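Local coordinates for protein adenosine deaminase 1 (Arthrobacter aurescens, PDB 3RYS) that probably catalyses the zinc-dependent hydrolytic deamination of adenine to hypoxanthine, a step of purine salvage and nitrogen catabolism, at residues Arg84-Leu87 with Glu88-Ala92; Ser279-Pro282 with Ala283-Gly287; Leu20-Glu23 with Gly24-Gln27; Ser318-Asp322 with Ala323-Val327. One frame throughout, in Å; residues are numbered along the deposited sequence.

Interaction 1: residues Arg84-Leu87 with Glu88-Ala92; sequences RAYL and ERAAA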
loop_
_atom_site.group_PDB
_atom_site.type_symbol
_atom_site.label_atom_id
_atom_site.label_comp_id
_atom_site.label_asym_id
_atom_site.label_seq_id
_atom_site.Cartn_x
_atom_site.Cartn_y
_atom_site.Cartn_z
ATOM N N ARG A 84 -13.877 -0.454 -6.189
ATOM C CA ARG A 84 -14.971 0.275 -5.562
ATOM C C ARG A 84 -15.266 -0.239 -4.165
ATOM O O ARG A 84 -15.670 0.524 -3.291
ATOM C CB ARG A 84 -16.230 0.221 -6.435
ATOM C CG ARG A 84 -16.244 1.291 -7.511
ATOM C CD ARG A 84 -17.323 1.089 -8.566
ATOM N NE ARG A 84 -17.285 2.188 -9.529
ATOM C CZ ARG A 84 -17.808 2.146 -10.751
ATOM N NH1 ARG A 84 -18.423 1.052 -11.178
ATOM N NH2 ARG A 84 -17.712 3.207 -11.547
ATOM N N ALA A 85 -15.059 -1.533 -3.957
ATOM C CA ALA A 85 -15.325 -2.139 -2.662
ATOM C C ALA A 85 -14.324 -1.621 -1.642
ATOM O O ALA A 85 -14.639 -1.491 -0.462
ATOM C CB ALA A 85 -15.264 -3.662 -2.757
ATOM N N TYR A 86 -13.113 -1.331 -2.105
ATOM C CA TYR A 86 -12.097 -0.750 -1.243
ATOM C C TYR A 86 -12.371 0.729 -0.997
ATOM O O TYR A 86 -12.352 1.184 0.142
ATOM C CB TYR A 86 -10.690 -0.916 -1.829
ATOM C CG TYR A 86 -9.722 0.087 -1.245
ATOM C CD1 TYR A 86 -9.240 -0.061 0.049
ATOM C CD2 TYR A 86 -9.326 1.202 -1.969
ATOM C CE1 TYR A 86 -8.377 0.865 0.598
ATOM C CE2 TYR A 86 -8.466 2.128 -1.432
ATOM C CZ TYR A 86 -7.991 1.958 -0.146
ATOM O OH TYR A 86 -7.128 2.890 0.392
ATOM N N LEU A 87 -12.608 1.480 -2.067
ATOM C CA LEU A 87 -12.848 2.913 -1.946
ATOM C C LEU A 87 -14.008 3.187 -0.991
ATOM O O LEU A 87 -13.970 4.129 -0.201
ATOM C CB LEU A 87 -13.115 3.539 -3.320
ATOM C CG LEU A 87 -11.934 3.581 -4.294
ATOM C CD1 LEU A 87 -12.388 3.929 -5.709
ATOM C CD2 LEU A 87 -10.880 4.557 -3.816
ATOM N N GLU A 88 -15.031 2.342 -1.063
ATOM C CA GLU A 88 -16.198 2.457 -0.197
ATOM C C GLU A 88 -15.818 2.228 1.271
ATOM O O GLU A 88 -16.162 3.029 2.149
ATOM C CB GLU A 88 -17.281 1.467 -0.642
ATOM C CG GLU A 88 -18.536 1.470 0.221
ATOM C CD GLU A 88 -19.474 0.312 -0.092
ATOM O OE1 GLU A 88 -19.222 -0.415 -1.078
ATOM O OE2 GLU A 88 -20.465 0.129 0.649
ATOM N N ARG A 89 -15.099 1.142 1.531
ATOM C CA ARG A 89 -14.676 0.812 2.893
ATOM C C ARG A 89 -13.620 1.790 3.420
ATOM O O ARG A 89 -13.659 2.197 4.581
ATOM C CB ARG A 89 -14.175 -0.632 2.970
ATOM C CG ARG A 89 -13.630 -1.029 4.331
ATOM C CD ARG A 89 -14.664 -0.871 5.447
ATOM N NE ARG A 89 -14.101 -1.241 6.745
ATOM C CZ ARG A 89 -13.319 -0.446 7.473
ATOM N NH1 ARG A 89 -13.014 0.770 7.037
ATOM N NH2 ARG A 89 -12.841 -0.862 8.639
ATOM N N ALA A 90 -12.692 2.177 2.552
ATOM C CA ALA A 90 -11.668 3.146 2.915
ATOM C C ALA A 90 -12.291 4.466 3.357
ATOM O O ALA A 90 -11.905 5.031 4.380
ATOM C CB ALA A 90 -10.703 3.371 1.757
ATOM N N ALA A 91 -13.255 4.955 2.585
ATOM C CA ALA A 91 -13.915 6.217 2.904
ATOM C C ALA A 91 -14.548 6.171 4.293
ATOM O O ALA A 91 -14.327 7.061 5.116
ATOM C CB ALA A 91 -14.962 6.559 1.845
ATOM N N ALA A 92 -15.323 5.119 4.548
ATOM C CA ALA A 92 -15.971 4.923 5.839
ATOM C C ALA A 92 -14.975 4.902 6.992
ATOM O O ALA A 92 -15.339 5.149 8.136
ATOM C CB ALA A 92 -16.779 3.635 5.829
#
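R84 O accepts from E88 N at 2.9 Å, one of a run of i-to-i+4 backbone bonds along helix 76-92 of this TIM-barrel enzyme. The guanidinium end of R84 leads away, and E88 CB merely passes R84 O. One residue on, A85 O receives R89 N in a weak bond of 3.3 Å. Y86 makes the main side-chain contact: its carbonyl takes A90 N almost straight on (C=O...N angle 172°), while its ring covers the A90 methyl. A90 CB stands 3.9 Å from the Y86 ring centroid, over a face and displaced toward the rim, a CH-pi contact in which CZ and CE1 are the nearest ring atoms. With CG anti to the backbone N (chi1 159°), the Y86 ring lies along the next turn, and its hydroxyl OH is hydrogen-bonded to E17 OE1. A leucine in place of Y86 would probably leave E17 without that hydroxyl partner and A90 CB without an aromatic face over it. L87 O then accepts A91 N at 3.0 Å, while the L87 side chain turns from this stretch to pack on S128, F132 and L125. R89 is bent at its second torsion, and its NH1 reaches D290 in a salt bridge. Chemically, the turn is thus amphipathic: ring, methyl and leucine pack against the protein, whereas E88 is exposed and R89 carries its charge to an acidic partner.

Interaction 2: residues Ser279-Pro282 with Ala283-Gly287; sequences SDDP and AYFGG. With ZN (zinc ion), chain C; ADE (adenine), chain D.
D281 O is shared by two amides: Y284 N donates to it at 3.0 Å from well above the carbonyl plane, and F285 N adds a weak bond at 3.2 Å. P282 O takes G287 N at 3.3 Å, with the donor in the carbonyl plane and a nearly straight N-H...O (164°). A water lies within bonding distance of both S279 O and G287 O, while S279 OG is hydrogen-bonded to E17 OE2. The loop follows strand 275-277, and an aspartate here, after the last barrel strand, is a characteristic metal ligand of metallo-dependent hydrolases. Accordingly D280 OD2 binds the zinc ion at 2.3 Å, together with H19, H21, H199 and adenine N6. D280 OD1 is hydrogen-bonded to S250 OG and also lies beside adenine N6. D281 OD2 comes within 2.8 Å of adenine N7. With D281 CG anti to the carbonyl carbon (chi1 -56°), its carboxylate lies alongside the F285 ring, nearly perpendicular to it (83°), and F285 CE2 is 3.3 Å from D281 OD2. An alanine in place of F285 would probably open a gap along this flank and let the adenine-binding carboxylate of D281 turn more readily. The F285 ring also meets F62 of helix 59-69.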
loop_
_atom_site.group_PDB
_atom_site.type_symbol
_atom_site.label_atom_id
_atom_site.label_comp_id
_atom_site.label_asym_id
_atom_site.label_seq_id
_atom_site.Cartn_x
_atom_site.Cartn_y
_atom_site.Cartn_z
ATOM N N SER A 279 -2.590 0.167 5.692
ATOM C CA SER A 279 -3.127 -1.177 5.907
ATOM C C SER A 279 -2.524 -2.205 4.945
ATOM O O SER A 279 -2.637 -3.414 5.170
ATOM C CB SER A 279 -4.662 -1.186 5.853
ATOM O OG SER A 279 -5.148 -0.859 4.565
ATOM N N ASP A 280 -1.891 -1.711 3.880
ATOM C CA ASP A 280 -1.105 -2.543 2.967
ATOM C C ASP A 280 -1.951 -3.532 2.158
ATOM O O ASP A 280 -2.255 -3.285 0.992
ATOM C CB ASP A 280 0.006 -3.276 3.735
ATOM C CG ASP A 280 1.024 -3.924 2.816
ATOM O OD1 ASP A 280 1.762 -4.818 3.277
ATOM O OD2 ASP A 280 1.085 -3.540 1.630
ATOM N N ASP A 281 -2.312 -4.650 2.780
ATOM C CA ASP A 281 -3.185 -5.650 2.166
ATOM C C ASP A 281 -4.338 -5.962 3.135
ATOM O O ASP A 281 -4.315 -6.972 3.842
ATOM C CB ASP A 281 -2.390 -6.918 1.833
ATOM C CG ASP A 281 -1.177 -6.642 0.940
ATOM O OD1 ASP A 281 -1.362 -6.581 -0.292
ATOM O OD2 ASP A 281 -0.038 -6.511 1.452
ATOM N N PRO A 282 -5.355 -5.085 3.162
ATOM C CA PRO A 282 -6.423 -5.026 4.171
ATOM C C PRO A 282 -7.242 -6.307 4.340
ATOM O O PRO A 282 -7.661 -6.611 5.456
ATOM C CB PRO A 282 -7.340 -3.915 3.650
ATOM C CG PRO A 282 -6.526 -3.146 2.694
ATOM C CD PRO A 282 -5.564 -4.101 2.089
ATOM N N ALA A 283 -7.491 -7.031 3.255
ATOM C CA ALA A 283 -8.345 -8.211 3.331
ATOM C C ALA A 283 -7.565 -9.451 3.771
ATOM O O ALA A 283 -8.143 -10.515 3.975
ATOM C CB ALA A 283 -9.050 -8.454 2.002
ATOM N N TYR A 284 -6.254 -9.300 3.930
ATOM C CA TYR A 284 -5.396 -10.411 4.329
ATOM C C TYR A 284 -4.862 -10.282 5.760
ATOM O O TYR A 284 -4.497 -11.280 6.387
ATOM C CB TYR A 284 -4.222 -10.552 3.355
ATOM C CG TYR A 284 -4.613 -11.094 2.006
ATOM C CD1 TYR A 284 -5.165 -10.265 1.038
ATOM C CD2 TYR A 284 -4.432 -12.435 1.697
ATOM C CE1 TYR A 284 -5.530 -10.757 -0.202
ATOM C CE2 TYR A 284 -4.791 -12.936 0.463
ATOM C CZ TYR A 284 -5.340 -12.093 -0.483
ATOM O OH TYR A 284 -5.697 -12.588 -1.717
ATOM N N PHE A 285 -4.806 -9.054 6.265
ATOM C CA PHE A 285 -4.198 -8.806 7.563
ATOM C C PHE A 285 -5.240 -8.370 8.592
ATOM O O PHE A 285 -4.902 -7.875 9.669
ATOM C CB PHE A 285 -3.060 -7.782 7.444
ATOM C CG PHE A 285 -2.033 -8.139 6.403
ATOM C CD1 PHE A 285 -1.582 -9.445 6.273
ATOM C CD2 PHE A 285 -1.512 -7.169 5.560
ATOM C CE1 PHE A 285 -0.630 -9.780 5.316
ATOM C CE2 PHE A 285 -0.560 -7.496 4.599
ATOM C CZ PHE A 285 -0.121 -8.803 4.476
ATOM N N GLY A 286 -6.509 -8.561 8.239
ATOM C CA GLY A 286 -7.619 -8.368 9.158
ATOM C C GLY A 286 -7.897 -6.945 9.602
ATOM O O GLY A 286 -8.191 -6.708 10.775
ATOM N N GLY A 287 -7.818 -5.992 8.680
ATOM C CA GLY A 287 -8.073 -4.610 9.033
ATOM C C GLY A 287 -7.602 -3.563 8.043
ATOM O O GLY A 287 -6.584 -3.724 7.362
HETATM ZN ZN ZN C . 3.139 -3.722 0.629
HETATM N N9 ADE D . 2.905 -7.494 -2.420
HETATM C C8 ADE D . 1.730 -7.090 -1.843
HETATM N N7 ADE D . 1.861 -6.619 -0.620
HETATM C C5 ADE D . 3.224 -6.727 -0.380
HETATM C C6 ADE D . 4.018 -6.399 0.741
HETATM N N6 ADE D . 3.513 -5.879 1.865
HETATM N N1 ADE D . 5.348 -6.630 0.657
HETATM C C2 ADE D . 5.843 -7.155 -0.473
HETATM N N3 ADE D . 5.201 -7.504 -1.592
HETATM C C4 ADE D . 3.883 -7.263 -1.477
HETATM O O HOH W 1 -3.920 -4.080 7.885
#

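Interaction 3: residues Leu20-Glu23 with Gly24-Gln27; sequences LHIE and GTLQ. With ZN (zinc ion), chain C; ADE (adenine), chain D.
H21 O accepts G24 N at 2.9 Å, and the next carbonyl, I22 O, accepts T25 N at 3.1 Å. The i-to-i+3 spacing of both bonds marks a tight 3-10 turn beginning at I22; their donors sit more than 60° out of the carbonyl plane. T25 CB and CG2 fold over I22 O, and L26 CB comes beside E23 O at 3.5 Å. The H21 side chain leads away from the turn: with CG beside the backbone N (chi1 -53°), the imidazole reaches the metal, and NE2 binds the zinc ion at 2.3 Å. Adenine N7 lies over one face of the same ring, 3.1 Å from H21 NE2 and offset toward the rim. H21 is thus both a zinc ligand and a wall of the adenine pocket; with H19 it forms the His-X-His pair that follows the first barrel strand in metallo-dependent hydrolases. E23, bent at its second torsion, uses OE2 to accept from D103 N. The turn leads from strand 15-17 to helix 28-37, between strand 95-102, where M101 bonds the backbone of L20 and I22, helix 76-92, against which I22 packs at M82 and T83, and helix 59-69, where Y66 touches H21 and E23.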
loop_
_atom_site.group_PDB
_atom_site.type_symbol
_atom_site.label_atom_id
_atom_site.label_comp_id
_atom_site.label_asym_id
_atom_site.label_seq_id
_atom_site.Cartn_x
_atom_site.Cartn_y
_atom_site.Cartn_z
ATOM N N LEU A 20 -0.929 0.740 -0.222
ATOM C CA LEU A 20 -2.070 -0.159 -0.321
ATOM C C LEU A 20 -2.158 -0.855 -1.668
ATOM O O LEU A 20 -2.192 -0.205 -2.713
ATOM C CB LEU A 20 -3.371 0.591 -0.061
ATOM C CG LEU A 20 -4.587 -0.298 -0.313
ATOM C CD1 LEU A 20 -5.511 -0.270 0.884
ATOM C CD2 LEU A 20 -5.317 0.071 -1.608
ATOM N N HIS A 21 -2.210 -2.182 -1.630
ATOM C CA HIS A 21 -2.329 -2.988 -2.836
ATOM C C HIS A 21 -3.789 -3.332 -3.098
ATOM O O HIS A 21 -4.456 -3.925 -2.253
ATOM C CB HIS A 21 -1.511 -4.261 -2.686
ATOM C CG HIS A 21 -0.091 -4.014 -2.297
ATOM N ND1 HIS A 21 0.941 -4.003 -3.211
ATOM C CD2 HIS A 21 0.472 -3.763 -1.092
ATOM C CE1 HIS A 21 2.078 -3.760 -2.586
ATOM N NE2 HIS A 21 1.821 -3.608 -1.301
ATOM N N ILE A 22 -4.287 -2.956 -4.267
ATOM C CA ILE A 22 -5.695 -3.161 -4.569
ATOM C C ILE A 22 -6.073 -4.643 -4.534
ATOM O O ILE A 22 -7.176 -4.997 -4.124
ATOM C CB ILE A 22 -6.101 -2.505 -5.907
ATOM C CG1 ILE A 22 -7.602 -2.213 -5.915
ATOM C CG2 ILE A 22 -5.683 -3.365 -7.090
ATOM C CD1 ILE A 22 -8.057 -1.356 -4.752
ATOM N N GLU A 23 -5.141 -5.503 -4.940
ATOM C CA GLU A 23 -5.355 -6.948 -4.923
ATOM C C GLU A 23 -5.397 -7.500 -3.498
ATOM O O GLU A 23 -5.936 -8.584 -3.262
ATOM C CB GLU A 23 -4.257 -7.667 -5.712
ATOM C CG GLU A 23 -4.148 -7.269 -7.181
ATOM C CD GLU A 23 -3.245 -6.065 -7.412
ATOM O OE1 GLU A 23 -3.113 -5.219 -6.505
ATOM O OE2 GLU A 23 -2.665 -5.962 -8.511
ATOM N N GLY A 24 -4.813 -6.758 -2.559
ATOM C CA GLY A 24 -4.793 -7.155 -1.162
ATOM C C GLY A 24 -6.055 -6.698 -0.462
ATOM O O GLY A 24 -6.243 -6.898 0.739
ATOM N N THR A 25 -6.924 -6.084 -1.253
ATOM C CA THR A 25 -8.211 -5.575 -0.816
ATOM C C THR A 25 -9.325 -6.610 -1.014
ATOM O O THR A 25 -10.456 -6.439 -0.542
ATOM C CB THR A 25 -8.516 -4.306 -1.609
ATOM O OG1 THR A 25 -8.214 -3.167 -0.797
ATOM C CG2 THR A 25 -9.960 -4.257 -2.051
ATOM N N LEU A 26 -8.976 -7.696 -1.696
ATOM C CA LEU A 26 -9.922 -8.731 -2.094
ATOM C C LEU A 26 -10.410 -9.579 -0.920
ATOM O O LEU A 26 -9.694 -10.442 -0.418
ATOM C CB LEU A 26 -9.280 -9.633 -3.146
ATOM C CG LEU A 26 -10.216 -10.286 -4.156
ATOM C CD1 LEU A 26 -11.200 -9.260 -4.684
ATOM C CD2 LEU A 26 -9.402 -10.895 -5.290
ATOM N N GLN A 27 -11.643 -9.331 -0.501
ATOM C CA GLN A 27 -12.242 -10.033 0.623
ATOM C C GLN A 27 -12.794 -11.395 0.173
ATOM O O GLN A 27 -13.269 -11.532 -0.954
ATOM C CB GLN A 27 -13.353 -9.161 1.219
ATOM C CG GLN A 27 -13.557 -9.344 2.705
ATOM C CD GLN A 27 -12.362 -8.892 3.520
ATOM O OE1 GLN A 27 -11.943 -7.733 3.445
ATOM N NE2 GLN A 27 -11.813 -9.805 4.319
HETATM ZN ZN ZN C . 3.139 -3.722 0.629
HETATM N N9 ADE D . 2.905 -7.494 -2.420
HETATM C C8 ADE D . 1.730 -7.090 -1.843
HETATM N N7 ADE D . 1.861 -6.619 -0.620
HETATM C C5 ADE D . 3.224 -6.727 -0.380
HETATM C C6 ADE D . 4.018 -6.399 0.741
HETATM N N6 ADE D . 3.513 -5.879 1.865
HETATM N N1 ADE D . 5.348 -6.630 0.657
HETATM C C2 ADE D . 5.843 -7.155 -0.473
HETATM N N3 ADE D . 5.201 -7.504 -1.592
HETATM C C4 ADE D . 3.883 -7.263 -1.477
#

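Interaction 4: residues Ser318-Asp322 with Ala323-Val327; sequences SFASD and ARKAV
This is a helix N-terminus at the surface: the loop 318-321 leaves helix 304-317, and S321 caps the start of helix 322-339, near the end of the deaminase chain. S321 is the N-cap. Its OG accepts R324 N at 2.8 Å with an N-H...O angle of 157°, a serine side chain taking up a first-turn amide that has no helical carbonyl before it. The torsion that does this sets OG between the backbone N and the carbonyl carbon (chi1 71°), which brings the hydroxyl to the R324 amide and near R324 CB. Regular helical bonding then begins, K325 N to S321 O at 2.8 Å and A326 N to D322 O at 3.0 Å. A320 CB packs on R324 CG at 4.0 Å. Beyond that, R324 bends at its second torsion and leads off toward the barrel, where NH2 is hydrogen-bonded to R96 O. K325, extended beyond CG, runs back across the loop, its carbons passing S321 O, A320 O and the S318 hydroxyl, which is itself bonded to I315 O. D322 crosses this chain at a slant, and its carboxylate probably adds a mild electrostatic pull, OD1 standing 4.2 Å from K325 NZ and thus beyond a salt bridge. At the tip, K325 NZ makes a weak hydrogen bond to S318 O at 3.1 Å.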
loop_
_atom_site.group_PDB
_atom_site.type_symbol
_atom_site.label_atom_id
_atom_site.label_comp_id
_atom_site.label_asym_id
_atom_site.label_seq_id
_atom_site.Cartn_x
_atom_site.Cartn_y
_atom_site.Cartn_z
ATOM N N SER A 318 1.894 12.490 0.714
ATOM C CA SER A 318 1.168 12.119 -0.499
ATOM C C SER A 318 1.642 12.923 -1.712
ATOM O O SER A 318 2.324 13.942 -1.572
ATOM C CB SER A 318 -0.345 12.283 -0.305
ATOM O OG SER A 318 -0.703 13.646 -0.169
ATOM N N PHE A 319 1.283 12.443 -2.899
ATOM C CA PHE A 319 1.588 13.142 -4.140
ATOM C C PHE A 319 0.360 13.913 -4.612
ATOM O O PHE A 319 0.187 14.168 -5.802
ATOM C CB PHE A 319 2.047 12.163 -5.223
ATOM C CG PHE A 319 3.292 11.402 -4.867
ATOM C CD1 PHE A 319 4.336 12.023 -4.200
ATOM C CD2 PHE A 319 3.431 10.066 -5.214
ATOM C CE1 PHE A 319 5.487 11.321 -3.871
ATOM C CE2 PHE A 319 4.584 9.365 -4.892
ATOM C CZ PHE A 319 5.608 9.995 -4.220
ATOM N N ALA A 320 -0.498 14.273 -3.664
ATOM C CA ALA A 320 -1.672 15.078 -3.962
ATOM C C ALA A 320 -1.275 16.543 -4.125
ATOM O O ALA A 320 -0.164 16.941 -3.757
ATOM C CB ALA A 320 -2.709 14.922 -2.865
ATOM N N SER A 321 -2.182 17.340 -4.683
ATOM C CA SER A 321 -1.940 18.765 -4.873
ATOM C C SER A 321 -1.790 19.474 -3.530
ATOM O O SER A 321 -2.394 19.075 -2.534
ATOM C CB SER A 321 -3.094 19.396 -5.646
ATOM O OG SER A 321 -4.260 19.469 -4.841
ATOM N N ASP A 322 -0.992 20.532 -3.501
ATOM C CA ASP A 322 -0.825 21.292 -2.272
ATOM C C ASP A 322 -2.183 21.793 -1.778
ATOM O O ASP A 322 -2.396 21.966 -0.575
ATOM C CB ASP A 322 0.150 22.451 -2.484
ATOM C CG ASP A 322 1.560 21.974 -2.784
ATOM O OD1 ASP A 322 2.001 20.987 -2.154
ATOM O OD2 ASP A 322 2.227 22.578 -3.650
ATOM N N ALA A 323 -3.097 22.009 -2.720
ATOM C CA ALA A 323 -4.455 22.441 -2.404
ATOM C C ALA A 323 -5.226 21.331 -1.695
ATOM O O ALA A 323 -5.889 21.565 -0.683
ATOM C CB ALA A 323 -5.183 22.864 -3.677
ATOM N N ARG A 324 -5.133 20.121 -2.237
ATOM C CA ARG A 324 -5.776 18.960 -1.641
ATOM C C ARG A 324 -5.186 18.656 -0.267
ATOM O O ARG A 324 -5.899 18.223 0.636
ATOM C CB ARG A 324 -5.633 17.744 -2.556
ATOM C CG ARG A 324 -6.334 16.500 -2.049
ATOM C CD ARG A 324 -7.825 16.722 -1.915
ATOM N NE ARG A 324 -8.518 15.507 -1.492
ATOM C CZ ARG A 324 -9.840 15.398 -1.403
ATOM N NH1 ARG A 324 -10.606 16.436 -1.708
ATOM N NH2 ARG A 324 -10.397 14.256 -1.013
ATOM N N LYS A 325 -3.885 18.885 -0.115
ATOM C CA LYS A 325 -3.217 18.655 1.160
ATOM C C LYS A 325 -3.715 19.639 2.207
ATOM O O LYS A 325 -4.011 19.260 3.343
ATOM C CB LYS A 325 -1.698 18.781 1.012
ATOM C CG LYS A 325 -1.048 17.633 0.257
ATOM C CD LYS A 325 0.413 17.918 -0.051
ATOM C CE LYS A 325 1.096 16.688 -0.631
ATOM N NZ LYS A 325 2.472 16.978 -1.120
ATOM N N ALA A 326 -3.808 20.905 1.810
ATOM C CA ALA A 326 -4.203 21.971 2.724
ATOM C C ALA A 326 -5.556 21.703 3.380
ATOM O O ALA A 326 -5.676 21.757 4.607
ATOM C CB ALA A 326 -4.215 23.312 2.004
ATOM N N VAL A 327 -6.568 21.414 2.567
ATOM C CA VAL A 327 -7.905 21.171 3.096
ATOM C C VAL A 327 -7.950 19.914 3.968
ATOM O O VAL A 327 -8.656 19.874 4.976
ATOM C CB VAL A 327 -8.981 21.097 1.979
ATOM C CG1 VAL A 327 -8.936 22.347 1.111
ATOM C CG2 VAL A 327 -8.806 19.844 1.139
#

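Overall arrangement
From the N terminus the order is interaction 3, then 1, 2 and 4. Interactions 3 and 2 each close a short loop turn, interaction 1 lies within a helix and interaction 4 closes a helix cap; all are in series, so none nest or cross. Interaction 3 follows strand 15-17, and interaction 1 lies on the helix packed over it: Y86 CE1 meets L20 CD1. Interaction 2 returns after strand 275-277 to the same loop, with probable backbone hydrogen bonds from A283 N to G24 O and from H21 N to D280 O, and shares the zinc ion and adenine with it. E17 links interactions 1 and 2 through Y86 and S279. Interaction 4 lies remote and starts the C-terminal helix.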